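Local structure of exopolygalacturonase (Yersinia enterocolitica, 2UVF) at residues N260-W274 with V339-A353. The protein hydrolyses pectin-derived polygalacturonic acid as a family 28 exopolygalacturonase, probably releasing digalacturonic acid from the chain end. Numbering follows the deposited sequence.
Sequences NIRITGSGVIDGNGW and VENVYLAGFTVRNPA
Phe347 reaches from the Gly346-Phe347 loop, which faces Gly265-Gly267, into the interior of the right-handed parallel beta-helix, where it meets Ile263 and Ile269 of the coil before. Its CB lies 3.3 Å from Gly267 O, and chi1 of 56° sets CG between the backbone N and the carbonyl carbon, which carries the ring inward. Ile269 CD1 sits over the ring face, 4.1 Å from CG and nearer CD1 and CE1, a CH-pi contact 4.0 Å from the centroid. Along the CD2-CE2 edge Ile263 O lies in the ring plane, 3.5 Å from CD2 and 3.2 Å from CE2, which also touches Ile263 CG2. An aromatic ring suits this place: its face takes a methyl, its weakly positive rim a backbone oxygen, and the isoleucines fill the buried interior around it.

Either side of the loop the backbones run parallel in two ladders, Ile261 to Ile263 and Val268 to Asp270, the register shifted by one between them. The hydrogen bond from Ile269 N to Thr348 O, 2.8 Å, is nearly straight at 174°. Glycine fits at 346, where a CB would clash with Gly265 O. There a water donates to Ser266 O and Gly346 O and accepts from Thr348 OG1, bridging the coils. On the outward face, Tyr343 CD2 lies over the Arg262 guanidinium, their planes 20° apart; Arg262 NH2 is hydrogen-bonded to Leu46 O.

Strands 258-264 and 268-270 pair behind with 207-211 and 215-219, while 342-345 and 348-350 pair onward with 365-368 and 371-373; Met334 of strand 334-339, before the corner at 340-341, touches Phe347, Ile263 and Ile269.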
loop_
_atom_site.group_PDB
_atom_site.type_symbol
_atom_site.label_atom_id
_atom_site.label_comp_id
_atom_site.label_asym_id
_atom_site.label_seq_id
_atom_site.Cartn_x
_atom_site.Cartn_y
_atom_site.Cartn_z
ATOM N N ASN A 260 -11.174 11.544 -11.777
ATOM C CA ASN A 260 -11.501 10.301 -12.476
ATOM C C ASN A 260 -10.344 9.769 -13.329
ATOM O O ASN A 260 -10.447 9.699 -14.550
ATOM C CB ASN A 260 -12.797 10.443 -13.319
ATOM C CG ASN A 260 -13.920 11.171 -12.584
ATOM O OD1 ASN A 260 -14.037 11.109 -11.350
ATOM N ND2 ASN A 260 -14.770 11.863 -13.348
ATOM N N ILE A 261 -9.240 9.398 -12.683
ATOM C CA ILE A 261 -8.100 8.775 -13.393
ATOM C C ILE A 261 -7.977 7.271 -13.093
ATOM O O ILE A 261 -8.053 6.847 -11.945
ATOM C CB ILE A 261 -6.734 9.501 -13.122
ATOM C CG1 ILE A 261 -6.855 11.010 -13.428
ATOM C CG2 ILE A 261 -5.639 8.864 -13.932
ATOM C CD1 ILE A 261 -5.650 11.852 -13.047
ATOM N N ARG A 262 -7.760 6.484 -14.142
ATOM C CA ARG A 262 -7.780 5.023 -14.063
ATOM C C ARG A 262 -6.577 4.431 -14.785
ATOM O O ARG A 262 -6.267 4.824 -15.911
ATOM C CB ARG A 262 -9.068 4.460 -14.686
ATOM C CG ARG A 262 -10.345 4.842 -13.955
ATOM C CD ARG A 262 -11.553 4.326 -14.679
ATOM N NE ARG A 262 -11.950 3.010 -14.193
ATOM C CZ ARG A 262 -11.701 1.856 -14.795
ATOM N NH1 ARG A 262 -11.046 1.811 -15.949
ATOM N NH2 ARG A 262 -12.125 0.736 -14.236
ATOM N N ILE A 263 -5.903 3.485 -14.129
ATOM C CA ILE A 263 -4.788 2.761 -14.739
ATOM C C ILE A 263 -4.988 1.263 -14.488
ATOM O O ILE A 263 -5.098 0.835 -13.336
ATOM C CB ILE A 263 -3.421 3.259 -14.209
ATOM C CG1 ILE A 263 -3.423 4.793 -14.128
ATOM C CG2 ILE A 263 -2.275 2.677 -15.055
ATOM C CD1 ILE A 263 -2.143 5.410 -13.622
ATOM N N THR A 264 -5.037 0.470 -15.562
ATOM C CA THR A 264 -5.558 -0.900 -15.469
ATOM C C THR A 264 -4.845 -1.826 -16.442
ATOM O O THR A 264 -3.945 -1.413 -17.167
ATOM C CB THR A 264 -7.097 -0.960 -15.778
ATOM O OG1 THR A 264 -7.322 -0.518 -17.119
ATOM C CG2 THR A 264 -7.924 -0.100 -14.815
ATOM N N GLY A 265 -5.263 -3.083 -16.458
ATOM C CA GLY A 265 -4.728 -4.069 -17.380
ATOM C C GLY A 265 -3.677 -4.899 -16.677
ATOM O O GLY A 265 -3.077 -4.445 -15.691
ATOM N N SER A 266 -3.447 -6.103 -17.193
ATOM C CA SER A 266 -2.501 -7.034 -16.600
ATOM C C SER A 266 -1.054 -6.821 -17.022
ATOM O O SER A 266 -0.195 -7.647 -16.712
ATOM C CB SER A 266 -2.935 -8.475 -16.877
ATOM O OG SER A 266 -2.709 -8.824 -18.226
ATOM N N GLY A 267 -0.780 -5.711 -17.711
ATOM C CA GLY A 267 0.569 -5.384 -18.181
ATOM C C GLY A 267 1.508 -4.935 -17.065
ATOM O O GLY A 267 1.094 -4.799 -15.897
ATOM N N VAL A 268 2.767 -4.687 -17.439
ATOM C CA VAL A 268 3.852 -4.362 -16.514
ATOM C C VAL A 268 4.280 -2.893 -16.667
ATOM O O VAL A 268 4.317 -2.352 -17.785
ATOM C CB VAL A 268 5.059 -5.314 -16.753
ATOM C CG1 VAL A 268 6.323 -4.880 -15.979
ATOM C CG2 VAL A 268 4.675 -6.767 -16.431
ATOM N N ILE A 269 4.561 -2.247 -15.535
ATOM C CA ILE A 269 5.240 -0.950 -15.522
ATOM C C ILE A 269 6.601 -1.143 -14.881
ATOM O O ILE A 269 6.701 -1.472 -13.687
ATOM C CB ILE A 269 4.466 0.153 -14.759
ATOM C CG1 ILE A 269 2.991 0.200 -15.202
ATOM C CG2 ILE A 269 5.162 1.500 -14.984
ATOM C CD1 ILE A 269 2.056 1.021 -14.307
ATOM N N ASP A 270 7.638 -0.932 -15.688
ATOM C CA ASP A 270 9.006 -1.188 -15.302
ATOM C C ASP A 270 9.795 0.131 -15.263
ATOM O O ASP A 270 9.913 0.806 -16.267
ATOM C CB ASP A 270 9.639 -2.208 -16.254
ATOM C CG ASP A 270 10.981 -2.679 -15.778
ATOM O OD1 ASP A 270 11.615 -1.984 -14.966
ATOM O OD2 ASP A 270 11.426 -3.742 -16.219
ATOM N N GLY A 271 10.306 0.490 -14.086
ATOM C CA GLY A 271 10.917 1.807 -13.882
ATOM C C GLY A 271 12.347 1.987 -14.366
ATOM O O GLY A 271 12.813 3.122 -14.490
ATOM N N ASN A 272 13.024 0.861 -14.598
ATOM C CA ASN A 272 14.341 0.774 -15.227
ATOM C C ASN A 272 15.429 1.338 -14.315
ATOM O O ASN A 272 16.461 1.865 -14.790
ATOM C CB ASN A 272 14.338 1.453 -16.622
ATOM C CG ASN A 272 15.408 0.903 -17.564
ATOM O OD1 ASN A 272 16.149 -0.038 -17.225
ATOM N ND2 ASN A 272 15.490 1.487 -18.762
ATOM N N GLY A 273 15.200 1.198 -13.005
ATOM C CA GLY A 273 15.957 1.908 -12.000
ATOM C C GLY A 273 17.249 1.256 -11.603
ATOM O O GLY A 273 18.241 1.945 -11.299
ATOM N N TRP A 274 17.232 -0.078 -11.606
ATOM C CA TRP A 274 18.263 -0.880 -10.959
ATOM C C TRP A 274 18.640 -2.118 -11.726
ATOM O O TRP A 274 17.800 -2.720 -12.407
ATOM C CB TRP A 274 17.739 -1.379 -9.609
ATOM C CG TRP A 274 17.359 -0.314 -8.716
ATOM C CD1 TRP A 274 16.094 0.117 -8.439
ATOM C CD2 TRP A 274 18.238 0.493 -7.968
ATOM N NE1 TRP A 274 16.132 1.152 -7.549
ATOM C CE2 TRP A 274 17.447 1.410 -7.247
ATOM C CE3 TRP A 274 19.638 0.542 -7.829
ATOM C CZ2 TRP A 274 18.004 2.345 -6.389
ATOM C CZ3 TRP A 274 20.184 1.486 -6.990
ATOM C CH2 TRP A 274 19.368 2.367 -6.268
ATOM N N VAL A 339 -5.635 14.282 -7.304
ATOM C CA VAL A 339 -6.660 13.557 -8.058
ATOM C C VAL A 339 -7.898 13.216 -7.226
ATOM O O VAL A 339 -7.807 12.732 -6.089
ATOM C CB VAL A 339 -6.094 12.299 -8.798
ATOM C CG1 VAL A 339 -7.133 11.703 -9.731
ATOM C CG2 VAL A 339 -4.852 12.655 -9.597
ATOM N N GLU A 340 -9.060 13.510 -7.811
ATOM C CA GLU A 340 -10.342 13.153 -7.235
ATOM C C GLU A 340 -10.873 11.954 -8.013
ATOM O O GLU A 340 -11.193 12.098 -9.199
ATOM C CB GLU A 340 -11.315 14.330 -7.351
ATOM C CG GLU A 340 -12.666 14.084 -6.714
ATOM C CD GLU A 340 -12.620 14.231 -5.212
ATOM O OE1 GLU A 340 -11.660 14.872 -4.716
ATOM O OE2 GLU A 340 -13.538 13.708 -4.528
ATOM N N ASN A 341 -10.932 10.787 -7.346
ATOM C CA ASN A 341 -11.281 9.464 -7.945
ATOM C C ASN A 341 -10.173 8.769 -8.746
ATOM O O ASN A 341 -10.037 8.999 -9.939
ATOM C CB ASN A 341 -12.567 9.496 -8.796
ATOM C CG ASN A 341 -13.736 10.177 -8.103
ATOM O OD1 ASN A 341 -14.531 10.856 -8.747
ATOM N ND2 ASN A 341 -13.851 9.997 -6.813
ATOM N N VAL A 342 -9.403 7.893 -8.103
ATOM C CA VAL A 342 -8.382 7.090 -8.807
ATOM C C VAL A 342 -8.719 5.593 -8.773
ATOM O O VAL A 342 -9.290 5.099 -7.802
ATOM C CB VAL A 342 -6.982 7.291 -8.220
ATOM C CG1 VAL A 342 -5.935 6.567 -9.065
ATOM C CG2 VAL A 342 -6.652 8.757 -8.140
ATOM N N TYR A 343 -8.394 4.876 -9.845
ATOM C CA TYR A 343 -8.556 3.428 -9.864
ATOM C C TYR A 343 -7.366 2.782 -10.542
ATOM O O TYR A 343 -7.209 2.876 -11.768
ATOM C CB TYR A 343 -9.871 2.996 -10.540
ATOM C CG TYR A 343 -10.148 1.471 -10.555
ATOM C CD1 TYR A 343 -10.538 0.793 -9.398
ATOM C CD2 TYR A 343 -10.085 0.739 -11.745
ATOM C CE1 TYR A 343 -10.814 -0.596 -9.414
ATOM C CE2 TYR A 343 -10.358 -0.641 -11.773
ATOM C CZ TYR A 343 -10.723 -1.300 -10.607
ATOM O OH TYR A 343 -10.994 -2.670 -10.627
ATOM N N LEU A 344 -6.565 2.094 -9.724
ATOM C CA LEU A 344 -5.412 1.293 -10.180
ATOM C C LEU A 344 -5.790 -0.183 -10.110
ATOM O O LEU A 344 -6.374 -0.613 -9.124
ATOM C CB LEU A 344 -4.189 1.611 -9.298
ATOM C CG LEU A 344 -3.979 3.120 -9.029
ATOM C CD1 LEU A 344 -2.903 3.365 -7.944
ATOM C CD2 LEU A 344 -3.670 3.921 -10.328
ATOM N N ALA A 345 -5.507 -0.957 -11.161
ATOM C CA ALA A 345 -5.940 -2.349 -11.194
ATOM C C ALA A 345 -5.104 -3.252 -12.106
ATOM O O ALA A 345 -4.691 -2.828 -13.177
ATOM C CB ALA A 345 -7.404 -2.436 -11.589
ATOM N N GLY A 346 -4.876 -4.493 -11.665
ATOM C CA GLY A 346 -4.262 -5.554 -12.493
ATOM C C GLY A 346 -2.777 -5.496 -12.810
ATOM O O GLY A 346 -2.143 -6.538 -13.088
ATOM N N PHE A 347 -2.212 -4.290 -12.801
ATOM C CA PHE A 347 -0.866 -4.130 -13.337
ATOM C C PHE A 347 0.216 -4.592 -12.394
ATOM O O PHE A 347 0.011 -4.640 -11.183
ATOM C CB PHE A 347 -0.585 -2.715 -13.924
ATOM C CG PHE A 347 -0.813 -1.555 -12.980
ATOM C CD1 PHE A 347 0.194 -1.141 -12.098
ATOM C CD2 PHE A 347 -1.995 -0.819 -13.032
ATOM C CE1 PHE A 347 0.005 -0.051 -11.251
ATOM C CE2 PHE A 347 -2.198 0.281 -12.184
ATOM C CZ PHE A 347 -1.183 0.669 -11.294
ATOM N N THR A 348 1.356 -4.957 -12.979
ATOM C CA THR A 348 2.561 -5.333 -12.246
ATOM C C THR A 348 3.529 -4.146 -12.207
ATOM O O THR A 348 3.668 -3.403 -13.205
ATOM C CB THR A 348 3.188 -6.603 -12.878
ATOM O OG1 THR A 348 2.260 -7.677 -12.709
ATOM C CG2 THR A 348 4.494 -7.014 -12.219
ATOM N N VAL A 349 4.160 -3.949 -11.053
ATOM C CA VAL A 349 5.164 -2.903 -10.852
ATOM C C VAL A 349 6.512 -3.570 -10.657
ATOM O O VAL A 349 6.683 -4.441 -9.781
ATOM C CB VAL A 349 4.858 -1.984 -9.617
ATOM C CG1 VAL A 349 6.030 -0.995 -9.338
ATOM C CG2 VAL A 349 3.633 -1.186 -9.845
ATOM N N ARG A 350 7.483 -3.155 -11.458
ATOM C CA ARG A 350 8.835 -3.650 -11.314
ATOM C C ARG A 350 9.835 -2.519 -11.252
ATOM O O ARG A 350 9.585 -1.478 -11.806
ATOM C CB ARG A 350 9.154 -4.565 -12.481
ATOM C CG ARG A 350 8.425 -5.893 -12.351
ATOM C CD ARG A 350 8.755 -6.836 -13.444
ATOM N NE ARG A 350 8.120 -8.102 -13.152
ATOM C CZ ARG A 350 8.035 -9.114 -13.996
ATOM N NH1 ARG A 350 8.565 -9.016 -15.207
ATOM N NH2 ARG A 350 7.437 -10.228 -13.605
ATOM N N ASN A 351 10.936 -2.721 -10.530
ATOM C CA ASN A 351 12.163 -1.941 -10.722
ATOM C C ASN A 351 12.039 -0.386 -10.688
ATOM O O ASN A 351 12.457 0.275 -11.645
ATOM C CB ASN A 351 12.795 -2.372 -12.059
ATOM C CG ASN A 351 14.302 -2.174 -12.101
ATOM O OD1 ASN A 351 14.945 -2.507 -13.093
ATOM N ND2 ASN A 351 14.871 -1.669 -11.026
ATOM N N PRO A 352 11.508 0.203 -9.586
ATOM C CA PRO A 352 11.389 1.652 -9.586
ATOM C C PRO A 352 12.760 2.250 -9.309
ATOM O O PRO A 352 13.550 1.647 -8.578
ATOM C CB PRO A 352 10.443 1.913 -8.410
ATOM C CG PRO A 352 10.799 0.836 -7.416
ATOM C CD PRO A 352 11.073 -0.378 -8.295
ATOM N N ALA A 353 13.056 3.414 -9.881
ATOM C CA ALA A 353 14.304 4.111 -9.555
ATOM C C ALA A 353 14.295 4.681 -8.127
ATOM O O ALA A 353 15.329 4.761 -7.488
ATOM C CB ALA A 353 14.613 5.205 -10.606
HETATM O O HOH W 1 0.040 -7.909 -13.987
#